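Local coordinates for PUM-HD domain-containing protein (Caenorhabditis elegans, PDB 7CGF) that binds RNA through its Pumilio homology domain, an arc of helical repeats, probably recognising the 3' untranslated regions of mRNAs, at residues 145-150 against 178-183; 183-188 against 214-219. The protein carries 2 engineered substitutions. All coordinates share one frame; numbering follows the deposited sequence.

Contact 1 of 2, residues 145-150 against 178-183; sequences VIHRCM and LLESSN
H147 and M150 of helix 146-150 meet E180 and L178 across the junction of two predicted Pumilio repeats, in the all-helical superhelix of the PUM-HD. The contact has a polar outer part and an apolar inner part. In the polar part, H147 presents an edge of its imidazole to the E180 carboxylate. Ring and carboxylate planes lie only 6° apart, and OE2 sits near the ring plane, so the approach is edge-on and not over a face. The modelled ND1 to OE2 separation between H147 and E180 is 2.3 Å, with an N-H...O angle of 138°. A His-carboxylate hydrogen bond is the natural reading, but the spacing is too short to be taken at face value, and the exact placement of one or both groups is doubtful. The second oxygen, OE1 of E180, stays back at 4.0 Å from H147 ND1. Because E180 has CG between its own backbone N and carbonyl carbon (chi1 76°) and is extended beyond it, the acid spans the gap to the ring. The apolar part joins the chain ends of M150 and L178. M150 turns at its last torsion and offers CE to CD2 of L178 at 3.4 Å, tighter than usual for two carbons. The CB of L178 points away from helix 146-150, and it is the CD2 branch that comes back towards M150. M188 of helix 184-189 touches both of these side chains, and V197 and V198 of helix 194-204 add to the buried packing. H147 NE2 bonds E187 OE1, an oxygen also salt-bridged to K151; this bond should hold the ring's rotation, while the share of E180 remains doubtful.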
loop_
_atom_site.group_PDB
_atom_site.type_symbol
_atom_site.label_atom_id
_atom_site.label_comp_id
_atom_site.label_asym_id
_atom_site.label_seq_id
_atom_site.Cartn_x
_atom_site.Cartn_y
_atom_site.Cartn_z
ATOM N N VAL A 145 4.157 -0.023 19.959
ATOM C CA VAL A 145 3.796 1.261 19.367
ATOM C C VAL A 145 2.877 1.091 18.160
ATOM O O VAL A 145 2.779 1.999 17.334
ATOM C CB VAL A 145 5.058 2.061 18.968
ATOM C CG1 VAL A 145 5.830 2.517 20.206
ATOM C CG2 VAL A 145 5.983 1.205 18.086
ATOM N N ILE A 146 2.137 -0.022 18.083
ATOM C CA ILE A 146 1.498 -0.397 16.816
ATOM C C ILE A 146 0.391 0.584 16.386
ATOM O O ILE A 146 0.289 0.905 15.196
ATOM C CB ILE A 146 1.010 -1.861 16.883
ATOM C CG1 ILE A 146 0.350 -2.299 15.571
ATOM C CG2 ILE A 146 0.084 -2.083 18.079
ATOM C CD1 ILE A 146 1.230 -2.177 14.318
ATOM N N HIS A 147 -0.450 1.090 17.309
ATOM C CA HIS A 147 -1.519 1.990 16.854
ATOM C C HIS A 147 -0.948 3.260 16.231
ATOM O O HIS A 147 -1.359 3.667 15.137
ATOM C CB HIS A 147 -2.492 2.350 17.985
ATOM C CG HIS A 147 -3.642 3.225 17.539
ATOM N ND1 HIS A 147 -4.957 2.805 17.566
ATOM C CD2 HIS A 147 -3.666 4.493 17.055
ATOM C CE1 HIS A 147 -5.739 3.776 17.120
ATOM N NE2 HIS A 147 -4.981 4.810 16.801
ATOM N N ARG A 148 0.024 3.894 16.904
ATOM C CA ARG A 148 0.601 5.110 16.350
ATOM C C ARG A 148 1.404 4.803 15.098
ATOM O O ARG A 148 1.414 5.592 14.144
ATOM C CB ARG A 148 1.463 5.796 17.417
ATOM C CG ARG A 148 1.978 7.177 17.022
ATOM C CD ARG A 148 2.639 7.904 18.198
ATOM N NE ARG A 148 3.537 7.034 18.959
ATOM C CZ ARG A 148 4.864 7.052 18.866
ATOM N NH1 ARG A 148 5.464 7.905 18.053
ATOM N NH2 ARG A 148 5.592 6.220 19.594
ATOM N N CYS A 149 2.041 3.634 15.075
ATOM C CA CYS A 149 2.823 3.227 13.913
ATOM C C CYS A 149 1.954 3.168 12.658
ATOM O O CYS A 149 2.372 3.594 11.577
ATOM C CB CYS A 149 3.453 1.868 14.211
ATOM S SG CYS A 149 5.052 1.581 13.489
ATOM N N MET A 150 0.726 2.661 12.791
ATOM C CA MET A 150 -0.122 2.440 11.624
ATOM C C MET A 150 -0.517 3.736 10.933
ATOM O O MET A 150 -0.757 3.740 9.719
ATOM C CB MET A 150 -1.363 1.655 12.046
ATOM C CG MET A 150 -1.010 0.267 12.515
ATOM S SD MET A 150 -2.467 -0.506 13.264
ATOM C CE MET A 150 -3.591 0.039 12.052
ATOM N N LEU A 178 -6.367 -3.127 14.619
ATOM C CA LEU A 178 -7.476 -2.658 13.785
ATOM C C LEU A 178 -8.818 -2.837 14.471
ATOM O O LEU A 178 -9.728 -2.025 14.271
ATOM C CB LEU A 178 -7.498 -3.396 12.443
ATOM C CG LEU A 178 -6.332 -3.031 11.512
ATOM C CD1 LEU A 178 -6.403 -3.853 10.233
ATOM C CD2 LEU A 178 -6.419 -1.555 11.182
ATOM N N LEU A 179 -8.959 -3.891 15.271
ATOM C CA LEU A 179 -10.197 -4.201 15.969
ATOM C C LEU A 179 -10.190 -3.737 17.429
ATOM O O LEU A 179 -11.065 -4.145 18.200
ATOM C CB LEU A 179 -10.458 -5.710 15.908
ATOM C CG LEU A 179 -10.691 -6.269 14.500
ATOM C CD1 LEU A 179 -10.587 -7.794 14.505
ATOM C CD2 LEU A 179 -12.034 -5.799 13.989
ATOM N N GLU A 180 -9.259 -2.868 17.824
ATOM C CA GLU A 180 -9.108 -2.631 19.258
ATOM C C GLU A 180 -10.297 -1.868 19.850
ATOM O O GLU A 180 -10.647 -2.107 21.009
ATOM C CB GLU A 180 -7.773 -1.923 19.541
ATOM C CG GLU A 180 -7.751 -0.452 19.208
ATOM C CD GLU A 180 -6.345 0.158 19.290
ATOM O OE1 GLU A 180 -5.410 -0.532 19.728
ATOM O OE2 GLU A 180 -6.186 1.327 18.913
ATOM N N SER A 181 -10.945 -0.980 19.082
ATOM C CA SER A 181 -12.139 -0.274 19.524
ATOM C C SER A 181 -13.118 -0.179 18.366
ATOM O O SER A 181 -12.784 -0.497 17.225
ATOM C CB SER A 181 -11.819 1.131 20.048
ATOM O OG SER A 181 -11.074 1.042 21.242
ATOM N N SER A 182 -14.329 0.298 18.678
ATOM C CA SER A 182 -15.395 0.343 17.676
ATOM C C SER A 182 -14.991 1.144 16.446
ATOM O O SER A 182 -15.248 0.715 15.314
ATOM C CB SER A 182 -16.663 0.933 18.288
ATOM O OG SER A 182 -17.145 0.084 19.306
ATOM N N ASN A 183 -14.334 2.287 16.639
ATOM C CA ASN A 183 -14.108 3.215 15.536
ATOM C C ASN A 183 -12.739 3.067 14.883
ATOM O O ASN A 183 -12.424 3.848 13.985
ATOM C CB ASN A 183 -14.265 4.652 16.018
ATOM C CG ASN A 183 -13.220 5.037 17.059
ATOM O OD1 ASN A 183 -12.739 4.190 17.827
ATOM N ND2 ASN A 183 -12.870 6.319 17.097
#

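Contact 2 of 2, residues 183-188 against 214-219; sequences NTIYEM and IGQIHK
The flat carboxamide of Q216 turns neither face to I185, which Q216 meets through its aliphatic CB; the amide is held at its edges. At one edge, K219 NZ lies in the carbonyl plane on a lone pair of Q216 OE1, at 2.7 Å with a C=O...N angle of 136°. At the other, NE2 donates to S182 O in the loop before helix 184-189. A bend at chi2 (-29°) carries the amide off the line of the chain. Between the helices the packing is purely aliphatic. I185 CB stands 3.7 Å from Q216 CB, and its CG2 branch reaches I217 CG1 at 3.6 Å while staying 3.8 Å from Q216 CB. I217 can meet it because its CG1 is anti to the carbonyl carbon (chi1 -65°). One isoleucine thus bears on two consecutive residues of helix 207-219, where the nearest CA atoms, those of I185 and Q216, are 6.4 Å apart. On the inner side V198 of helix 194-204 packs on I185, and V233 and V237 of helix 230-240 pack on I217. This is ordinary helix packing across the predicted boundary between two Pumilio repeats. Its chemistry divides one glutamine between two roles: the CB helps close the apolar seam, while the bonds accepted at OE1 and donated from NE2 favour one amide orientation, although the K219 bond lies at the surface.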
loop_
_atom_site.group_PDB
_atom_site.type_symbol
_atom_site.label_atom_id
_atom_site.label_comp_id
_atom_site.label_asym_id
_atom_site.label_seq_id
_atom_site.Cartn_x
_atom_site.Cartn_y
_atom_site.Cartn_z
ATOM N N ASN A 183 -14.334 2.287 16.639
ATOM C CA ASN A 183 -14.108 3.215 15.536
ATOM C C ASN A 183 -12.739 3.067 14.883
ATOM O O ASN A 183 -12.424 3.848 13.985
ATOM C CB ASN A 183 -14.265 4.652 16.018
ATOM C CG ASN A 183 -13.220 5.037 17.059
ATOM O OD1 ASN A 183 -12.739 4.190 17.827
ATOM N ND2 ASN A 183 -12.870 6.319 17.097
ATOM N N THR A 184 -11.922 2.107 15.308
ATOM C CA THR A 184 -10.537 2.067 14.832
ATOM C C THR A 184 -10.461 1.813 13.327
ATOM O O THR A 184 -9.664 2.442 12.628
ATOM C CB THR A 184 -9.760 0.998 15.597
ATOM O OG1 THR A 184 -9.935 1.224 17.000
ATOM C CG2 THR A 184 -8.257 1.093 15.284
ATOM N N ILE A 185 -11.267 0.883 12.807
ATOM C CA ILE A 185 -11.187 0.598 11.376
ATOM C C ILE A 185 -11.642 1.800 10.562
ATOM O O ILE A 185 -11.044 2.126 9.528
ATOM C CB ILE A 185 -11.984 -0.670 11.030
ATOM C CG1 ILE A 185 -11.098 -1.884 11.163
ATOM C CG2 ILE A 185 -12.592 -0.581 9.624
ATOM C CD1 ILE A 185 -10.037 -1.972 10.091
ATOM N N TYR A 186 -12.655 2.520 11.040
ATOM C CA TYR A 186 -13.047 3.748 10.358
ATOM C C TYR A 186 -11.900 4.755 10.373
ATOM O O TYR A 186 -11.528 5.307 9.327
ATOM C CB TYR A 186 -14.298 4.352 11.008
ATOM C CG TYR A 186 -14.609 5.702 10.397
ATOM C CD1 TYR A 186 -15.289 5.791 9.198
ATOM C CD2 TYR A 186 -14.154 6.876 10.991
ATOM C CE1 TYR A 186 -15.544 7.025 8.619
ATOM C CE2 TYR A 186 -14.386 8.102 10.415
ATOM C CZ TYR A 186 -15.083 8.166 9.232
ATOM O OH TYR A 186 -15.327 9.389 8.665
ATOM N N GLU A 187 -11.331 4.992 11.565
ATOM C CA GLU A 187 -10.242 5.949 11.742
ATOM C C GLU A 187 -9.082 5.619 10.818
ATOM O O GLU A 187 -8.500 6.515 10.189
ATOM C CB GLU A 187 -9.786 5.944 13.214
ATOM C CG GLU A 187 -8.395 6.555 13.493
ATOM C CD GLU A 187 -7.739 6.176 14.863
ATOM O OE1 GLU A 187 -6.703 6.795 15.211
ATOM O OE2 GLU A 187 -8.220 5.278 15.593
ATOM N N MET A 188 -8.752 4.336 10.700
ATOM C CA MET A 188 -7.632 3.948 9.842
ATOM C C MET A 188 -7.999 4.070 8.371
ATOM O O MET A 188 -7.174 4.500 7.545
ATOM C CB MET A 188 -7.184 2.515 10.155
ATOM C CG MET A 188 -6.599 2.310 11.551
ATOM S SD MET A 188 -5.057 3.230 11.718
ATOM C CE MET A 188 -4.747 2.986 13.489
ATOM N N ILE A 214 -13.526 -6.718 7.740
ATOM C CA ILE A 214 -14.541 -6.377 6.751
ATOM C C ILE A 214 -15.859 -6.052 7.437
ATOM O O ILE A 214 -16.595 -5.153 7.012
ATOM C CB ILE A 214 -14.666 -7.522 5.734
ATOM C CG1 ILE A 214 -13.382 -7.564 4.889
ATOM C CG2 ILE A 214 -15.917 -7.348 4.834
ATOM C CD1 ILE A 214 -13.190 -8.851 4.075
ATOM N N GLY A 215 -16.174 -6.761 8.524
ATOM C CA GLY A 215 -17.421 -6.485 9.224
ATOM C C GLY A 215 -17.485 -5.074 9.778
ATOM O O GLY A 215 -18.539 -4.431 9.746
ATOM N N GLN A 216 -16.348 -4.560 10.266
ATOM C CA GLN A 216 -16.298 -3.178 10.734
ATOM C C GLN A 216 -16.489 -2.204 9.581
ATOM O O GLN A 216 -17.200 -1.203 9.717
ATOM C CB GLN A 216 -14.959 -2.876 11.426
ATOM C CG GLN A 216 -14.853 -3.143 12.930
ATOM C CD GLN A 216 -16.164 -2.997 13.682
ATOM O OE1 GLN A 216 -16.900 -3.959 13.782
ATOM N NE2 GLN A 216 -16.451 -1.811 14.223
ATOM N N ILE A 217 -15.843 -2.468 8.445
ATOM C CA ILE A 217 -16.010 -1.596 7.278
ATOM C C ILE A 217 -17.479 -1.518 6.874
ATOM O O ILE A 217 -17.996 -0.436 6.573
ATOM C CB ILE A 217 -15.116 -2.083 6.121
ATOM C CG1 ILE A 217 -13.634 -1.950 6.502
ATOM C CG2 ILE A 217 -15.421 -1.286 4.847
ATOM C CD1 ILE A 217 -12.685 -2.766 5.647
ATOM N N HIS A 218 -18.176 -2.660 6.869
ATOM C CA HIS A 218 -19.590 -2.671 6.491
ATOM C C HIS A 218 -20.426 -1.760 7.390
ATOM O O HIS A 218 -21.381 -1.128 6.923
ATOM C CB HIS A 218 -20.141 -4.102 6.534
ATOM C CG HIS A 218 -19.903 -4.896 5.282
ATOM N ND1 HIS A 218 -19.387 -6.176 5.309
ATOM C CD2 HIS A 218 -20.144 -4.615 3.976
ATOM C CE1 HIS A 218 -19.302 -6.642 4.075
ATOM N NE2 HIS A 218 -19.755 -5.715 3.248
ATOM N N LYS A 219 -20.095 -1.683 8.687
ATOM C CA LYS A 219 -20.922 -0.910 9.610
ATOM C C LYS A 219 -20.958 0.569 9.258
ATOM O O LYS A 219 -21.972 1.235 9.500
ATOM C CB LYS A 219 -20.431 -1.101 11.048
ATOM C CG LYS A 219 -20.607 -2.551 11.553
ATOM C CD LYS A 219 -19.992 -2.726 12.948
ATOM C CE LYS A 219 -20.049 -4.194 13.399
ATOM N NZ LYS A 219 -19.415 -4.426 14.746
#

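How the contacts relate
Contact 2 is a buried aliphatic seam between two helices, whereas contact 1 runs from a buried methionine-leucine pair out to an exposed carboxylate, and so is only partly buried. Their centres lie 11 Å apart on the same side of the chain's centre, and each comes within about 9 Å of the RNA at its nearest atom. Residue N183 belongs to both, closing the loop of contact 1 and preceding helix 184-189 of contact 2. Two side-chain hydrogen bonds also run from one contact to the other. Contact 1 joins a short helix to the end of helix 172-178 and the loop after it, contact 2 a helix to a helix, and helix 184-189 has neighbours from both.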